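Local coordinates for protein threonine--tRNA ligase catalytic subunit (Aeropyrum pernix, PDB 3A32) that catalyses the ATP-dependent attachment of threonine to tRNA(Thr), as a zinc-containing, homodimeric class II synthetase that lacks a cis-editing domain, at residues A[110-115]-A[164-169]; A[140-145]-A[160-165]. All blocks are in the same frame, centred on the assembly; numbering follows the deposited sequence.

Contact 1: A[110-115]-A[164-169]. With ZN (zinc ion), chain G.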
# COMPACT_ATOMS: atom_id res chain seq x y z
N MET A 110 -10.59 4.01 -14.42
CA MET A 110 -10.82 2.59 -14.18
C MET A 110 -9.54 1.83 -14.41
O MET A 110 -8.71 2.28 -15.22
CB MET A 110 -11.91 2.06 -15.13
CG MET A 110 -11.61 2.19 -16.63
SD MET A 110 -13.14 2.12 -17.68
CE MET A 110 -14.39 1.70 -16.43
N ASN A 111 -9.36 0.69 -13.73
CA ASN A 111 -8.10 -0.12 -13.85
C ASN A 111 -8.14 -1.15 -14.95
O ASN A 111 -7.08 -1.64 -15.36
CB ASN A 111 -7.74 -0.84 -12.57
CG ASN A 111 -7.76 0.06 -11.36
OD1 ASN A 111 -8.53 -0.16 -10.41
ND2 ASN A 111 -6.93 1.05 -11.36
N CYS A 112 -9.35 -1.47 -15.41
CA CYS A 112 -9.59 -2.54 -16.42
C CYS A 112 -8.64 -2.66 -17.62
O CYS A 112 -8.16 -3.77 -17.88
CB CYS A 112 -11.06 -2.51 -16.94
SG CYS A 112 -12.25 -1.64 -15.85
N PRO A 113 -8.49 -1.59 -18.43
CA PRO A 113 -7.59 -1.62 -19.59
C PRO A 113 -6.14 -1.91 -19.20
O PRO A 113 -5.45 -2.65 -19.93
CB PRO A 113 -7.73 -0.21 -20.19
CG PRO A 113 -9.11 0.29 -19.73
CD PRO A 113 -9.27 -0.33 -18.36
N TYR A 114 -5.68 -1.36 -18.07
CA TYR A 114 -4.32 -1.68 -17.59
C TYR A 114 -4.20 -3.16 -17.23
O TYR A 114 -3.26 -3.81 -17.66
CB TYR A 114 -3.86 -0.75 -16.45
CG TYR A 114 -3.15 0.56 -16.92
CD1 TYR A 114 -3.53 1.81 -16.43
CD2 TYR A 114 -2.08 0.52 -17.81
CE1 TYR A 114 -2.89 2.98 -16.82
CE2 TYR A 114 -1.41 1.70 -18.18
CZ TYR A 114 -1.82 2.91 -17.70
OH TYR A 114 -1.17 4.06 -18.10
N HIS A 115 -5.19 -3.71 -16.51
CA HIS A 115 -5.18 -5.15 -16.11
C HIS A 115 -5.20 -6.06 -17.32
O HIS A 115 -4.58 -7.10 -17.28
CB HIS A 115 -6.37 -5.48 -15.19
CG HIS A 115 -6.24 -4.85 -13.83
ND1 HIS A 115 -7.08 -5.16 -12.78
CD2 HIS A 115 -5.34 -3.96 -13.35
CE1 HIS A 115 -6.69 -4.49 -11.71
NE2 HIS A 115 -5.64 -3.76 -12.03
N ASP A 164 -10.48 -3.82 -6.67
CA ASP A 164 -10.82 -4.13 -8.03
C ASP A 164 -10.10 -5.41 -8.49
O ASP A 164 -8.92 -5.59 -8.20
CB ASP A 164 -10.36 -2.94 -8.89
CG ASP A 164 -11.03 -2.91 -10.27
OD1 ASP A 164 -12.12 -3.51 -10.43
OD2 ASP A 164 -10.48 -2.23 -11.17
N ALA A 165 -10.79 -6.26 -9.27
CA ALA A 165 -10.11 -7.40 -9.86
C ALA A 165 -10.74 -7.69 -11.19
O ALA A 165 -11.89 -7.29 -11.44
CB ALA A 165 -10.18 -8.61 -8.93
N HIS A 166 -9.98 -8.33 -12.05
CA HIS A 166 -10.45 -8.81 -13.33
C HIS A 166 -10.12 -10.28 -13.49
O HIS A 166 -9.04 -10.75 -13.10
CB HIS A 166 -9.90 -7.92 -14.47
CG HIS A 166 -10.44 -6.52 -14.39
ND1 HIS A 166 -9.82 -5.54 -13.65
CD2 HIS A 166 -11.60 -6.00 -14.82
CE1 HIS A 166 -10.55 -4.44 -13.68
NE2 HIS A 166 -11.63 -4.69 -14.39
N ILE A 167 -11.09 -11.01 -14.03
CA ILE A 167 -10.98 -12.44 -14.18
C ILE A 167 -11.28 -12.83 -15.61
O ILE A 167 -12.33 -12.47 -16.17
CB ILE A 167 -11.94 -13.17 -13.21
CG1 ILE A 167 -11.78 -12.64 -11.81
CG2 ILE A 167 -11.75 -14.74 -13.26
CD1 ILE A 167 -12.41 -13.57 -10.77
N ILE A 168 -10.37 -13.57 -16.21
CA ILE A 168 -10.59 -14.17 -17.53
C ILE A 168 -10.72 -15.68 -17.32
O ILE A 168 -9.74 -16.35 -16.97
CB ILE A 168 -9.42 -13.81 -18.47
CG1 ILE A 168 -9.35 -12.29 -18.58
CG2 ILE A 168 -9.55 -14.54 -19.84
CD1 ILE A 168 -8.22 -11.72 -19.41
N VAL A 169 -11.94 -16.20 -17.47
CA VAL A 169 -12.25 -17.56 -17.02
C VAL A 169 -12.92 -18.39 -18.15
O VAL A 169 -13.90 -17.91 -18.73
CB VAL A 169 -13.17 -17.59 -15.76
CG1 VAL A 169 -14.31 -16.66 -15.88
CG2 VAL A 169 -13.66 -18.95 -15.53
ZN ZN G . -13.06 -3.31 -14.52
O HOH W 1 -11.67 -0.10 -12.12
O HOH W 2 -13.52 -3.08 -12.56

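Contact 2: A[140-145]-A[160-165]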
# COMPACT_ATOMS: atom_id res chain seq x y z
N GLY A 140 -6.94 -0.16 -6.11
CA GLY A 140 -6.69 0.78 -7.23
C GLY A 140 -7.22 2.16 -6.97
O GLY A 140 -8.25 2.30 -6.31
N ARG A 141 -6.57 3.18 -7.51
CA ARG A 141 -6.95 4.61 -7.26
C ARG A 141 -7.45 5.26 -8.54
O ARG A 141 -6.70 5.37 -9.51
CB ARG A 141 -5.77 5.39 -6.71
CG ARG A 141 -5.28 4.82 -5.39
CD ARG A 141 -3.85 5.19 -5.10
NE ARG A 141 -3.59 4.90 -3.69
CZ ARG A 141 -3.05 3.76 -3.29
NH1 ARG A 141 -2.68 2.86 -4.20
NH2 ARG A 141 -2.90 3.53 -2.01
N VAL A 142 -8.73 5.65 -8.54
CA VAL A 142 -9.44 6.07 -9.73
C VAL A 142 -10.03 7.46 -9.53
O VAL A 142 -10.31 7.87 -8.41
CB VAL A 142 -10.50 5.01 -10.21
CG1 VAL A 142 -9.81 3.69 -10.59
CG2 VAL A 142 -11.57 4.75 -9.17
N HIS A 143 -10.11 8.22 -10.60
CA HIS A 143 -10.58 9.58 -10.50
C HIS A 143 -11.60 9.82 -11.61
O HIS A 143 -11.37 9.43 -12.75
CB HIS A 143 -9.46 10.59 -10.65
CG HIS A 143 -8.49 10.56 -9.53
ND1 HIS A 143 -7.47 9.62 -9.45
CD2 HIS A 143 -8.39 11.32 -8.43
CE1 HIS A 143 -6.80 9.81 -8.33
NE2 HIS A 143 -7.35 10.82 -7.68
N ARG A 144 -12.69 10.48 -11.25
CA ARG A 144 -13.83 10.64 -12.15
C ARG A 144 -14.42 12.02 -11.93
O ARG A 144 -14.39 12.53 -10.81
CB ARG A 144 -14.86 9.56 -11.85
CG ARG A 144 -14.35 8.20 -12.21
CD ARG A 144 -15.34 7.14 -11.89
NE ARG A 144 -14.76 5.82 -12.19
CZ ARG A 144 -15.39 4.67 -11.97
NH1 ARG A 144 -16.61 4.69 -11.47
NH2 ARG A 144 -14.80 3.50 -12.22
N TYR A 145 -14.92 12.62 -13.00
CA TYR A 145 -15.61 13.92 -12.88
C TYR A 145 -16.84 13.74 -12.03
O TYR A 145 -17.62 12.88 -12.33
CB TYR A 145 -16.01 14.51 -14.24
CG TYR A 145 -16.91 15.74 -14.08
CD1 TYR A 145 -16.42 16.89 -13.48
CD2 TYR A 145 -18.26 15.71 -14.46
CE1 TYR A 145 -17.22 17.99 -13.27
CE2 TYR A 145 -19.08 16.83 -14.27
CZ TYR A 145 -18.53 17.98 -13.68
OH TYR A 145 -19.30 19.12 -13.46
N PHE A 160 -11.09 8.01 -5.51
CA PHE A 160 -11.40 6.98 -4.55
C PHE A 160 -10.66 5.67 -4.86
O PHE A 160 -9.97 5.56 -5.86
CB PHE A 160 -12.96 6.75 -4.41
CG PHE A 160 -13.66 6.36 -5.69
CD1 PHE A 160 -13.98 5.03 -5.96
CD2 PHE A 160 -13.98 7.33 -6.66
CE1 PHE A 160 -14.59 4.64 -7.18
CE2 PHE A 160 -14.62 6.96 -7.87
CZ PHE A 160 -14.91 5.61 -8.13
N THR A 161 -10.86 4.68 -4.00
CA THR A 161 -10.16 3.42 -4.08
C THR A 161 -11.18 2.29 -4.24
O THR A 161 -12.25 2.35 -3.65
CB THR A 161 -9.24 3.29 -2.84
OG1 THR A 161 -8.71 4.60 -2.48
CG2 THR A 161 -8.05 2.32 -3.13
N GLN A 162 -10.86 1.29 -5.06
CA GLN A 162 -11.69 0.09 -5.29
C GLN A 162 -10.82 -1.12 -4.94
O GLN A 162 -9.62 -1.08 -5.18
CB GLN A 162 -12.00 -0.05 -6.78
CG GLN A 162 -12.88 1.00 -7.38
CD GLN A 162 -12.79 1.07 -8.87
OE1 GLN A 162 -11.73 0.93 -9.47
NE2 GLN A 162 -13.93 1.33 -9.50
N ASP A 163 -11.42 -2.16 -4.35
CA ASP A 163 -10.81 -3.49 -4.30
C ASP A 163 -11.17 -4.22 -5.62
O ASP A 163 -12.02 -5.13 -5.68
CB ASP A 163 -11.32 -4.29 -3.05
CG ASP A 163 -12.88 -4.39 -2.98
OD1 ASP A 163 -13.57 -3.42 -3.36
OD2 ASP A 163 -13.41 -5.43 -2.51
N ASP A 164 -10.48 -3.82 -6.67
CA ASP A 164 -10.82 -4.13 -8.03
C ASP A 164 -10.10 -5.41 -8.49
O ASP A 164 -8.92 -5.59 -8.20
CB ASP A 164 -10.36 -2.94 -8.89
CG ASP A 164 -11.03 -2.91 -10.27
OD1 ASP A 164 -12.12 -3.51 -10.43
OD2 ASP A 164 -10.48 -2.23 -11.17
N ALA A 165 -10.79 -6.26 -9.27
CA ALA A 165 -10.11 -7.40 -9.86
C ALA A 165 -10.74 -7.69 -11.19
O ALA A 165 -11.89 -7.29 -11.44
CB ALA A 165 -10.18 -8.61 -8.93
O HOH W 3 -14.17 0.70 -12.31

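Contact 1: A[110-115]-A[164-169]
Cys112 and His166 meet at a zinc ion, forming much of the zinc site of this class II synthetase core, where the N-terminal end of helix 112-126 meets strand 159-170 of the large mixed sheet. Both are soft or borderline ligands that suit zinc. Cys112 SG binds at 2.3 Å and His166 NE2 at 2.0 Å, while His310 supplies the third protein ligand and water 2, with its oxygen 2.0 Å from the zinc, completes the set. In related threonyl-tRNA synthetases the substrate threonine binds this metal directly, so the water probably marks a position that the substrate takes over.

Hydrogen bonding fixes the second shell. With NE2 committed to the metal, His166 uses its other nitrogen as a donor: ND1 gives a 2.9 Å bond to ND1 of His115, with 153° at the hydrogen. The acceptor lies in the plane of the His166 ring, but the donor sits 33° out of the His115 ring plane, and the two rings cross at nearly a right angle. His115 can accept at ND1 because its NE2 is hydrogen-bonded to Glu138, giving a chain of hydrogen bonds from carboxylate through imidazole to zinc ligand, which would probably make His166 NE2 a stronger ligand. A leucine in its place would probably leave His166 ND1 without its acceptor and Glu138 without its donor.

Two waters bind the Asp164 carboxylate, each oxygen suited to accept one. CG lies anti to the backbone N (chi1 -161°), which sets the carboxylate beside them. Water 1 accepts from the backbone N of Asn111 at 2.9 Å and donates to Asp164 OD2 at 2.6 Å. The zinc-bound water 2 donates to Asp164 OD1, also at 2.6 Å.

Contact 2: A[140-145]-A[160-165]
The antiparallel strand pair of motif 2, a signature of class II synthetases, brings Gly140, Arg141 and Val142 opposite Gln162, Thr161 and Phe160. Gly140-Gln162 and Val142-Phe160 are hydrogen-bonded pairs, each with two backbone bonds; the straightest runs from Val142 N to Phe160 O (3.0 Å, 173° at the hydrogen). Between them lies the non-hydrogen-bonded pair Arg141-Thr161, whose side chains project from the face opposite Val142, Phe160 and Gln162: Arg141 forms a salt bridge with Glu72 of the second subunit, and Thr161 OG1 bonds to Arg52.

Beta-branched Val142, suited to a strand, lays CG2 over the face of the Phe160 ring in a CH-pi contact, 3.8 Å from its centroid; chi1 of 58° puts the ring there. Arg144, extended from CG to NE, crosses Phe160 obliquely, with CZ of the ring over one guanidinium face, NH1 at the ring edge and the planes 87° apart, not as a stacked cation. Gln162 NE2 donates to water 3 at 2.9 Å, which also accepts a weak bond from Arg144 NH2. Arg144, in an Arg-Tyr-Glu sequence, probably matches the motif 2 arginine that contacts the ATP alpha-phosphate in relatives, positioned here by Phe160, water 3 and an NE bond to Pro109 O.

Contacts 1 and 2 lie with their centres about 12 Å apart in the class II catalytic core, and both end on strand 159-170, sharing Asp164 and Ala165. Along the chain, segment 110-115 comes first, leading into helix 112-126; strand 134-143 follows, and strand 159-170 then pairs antiparallel with it in the large mixed sheet. In that last strand residues 160-162 pair with strand 134-143, and four residues on, His166 provides one of the zinc ligands of contact 1. The two also touch, Met110 CA lying 3.9 Å from Val142 CG1. One strand therefore ties the metal site to the motif 2 pair, whose Arg141 also reaches the dimer partner.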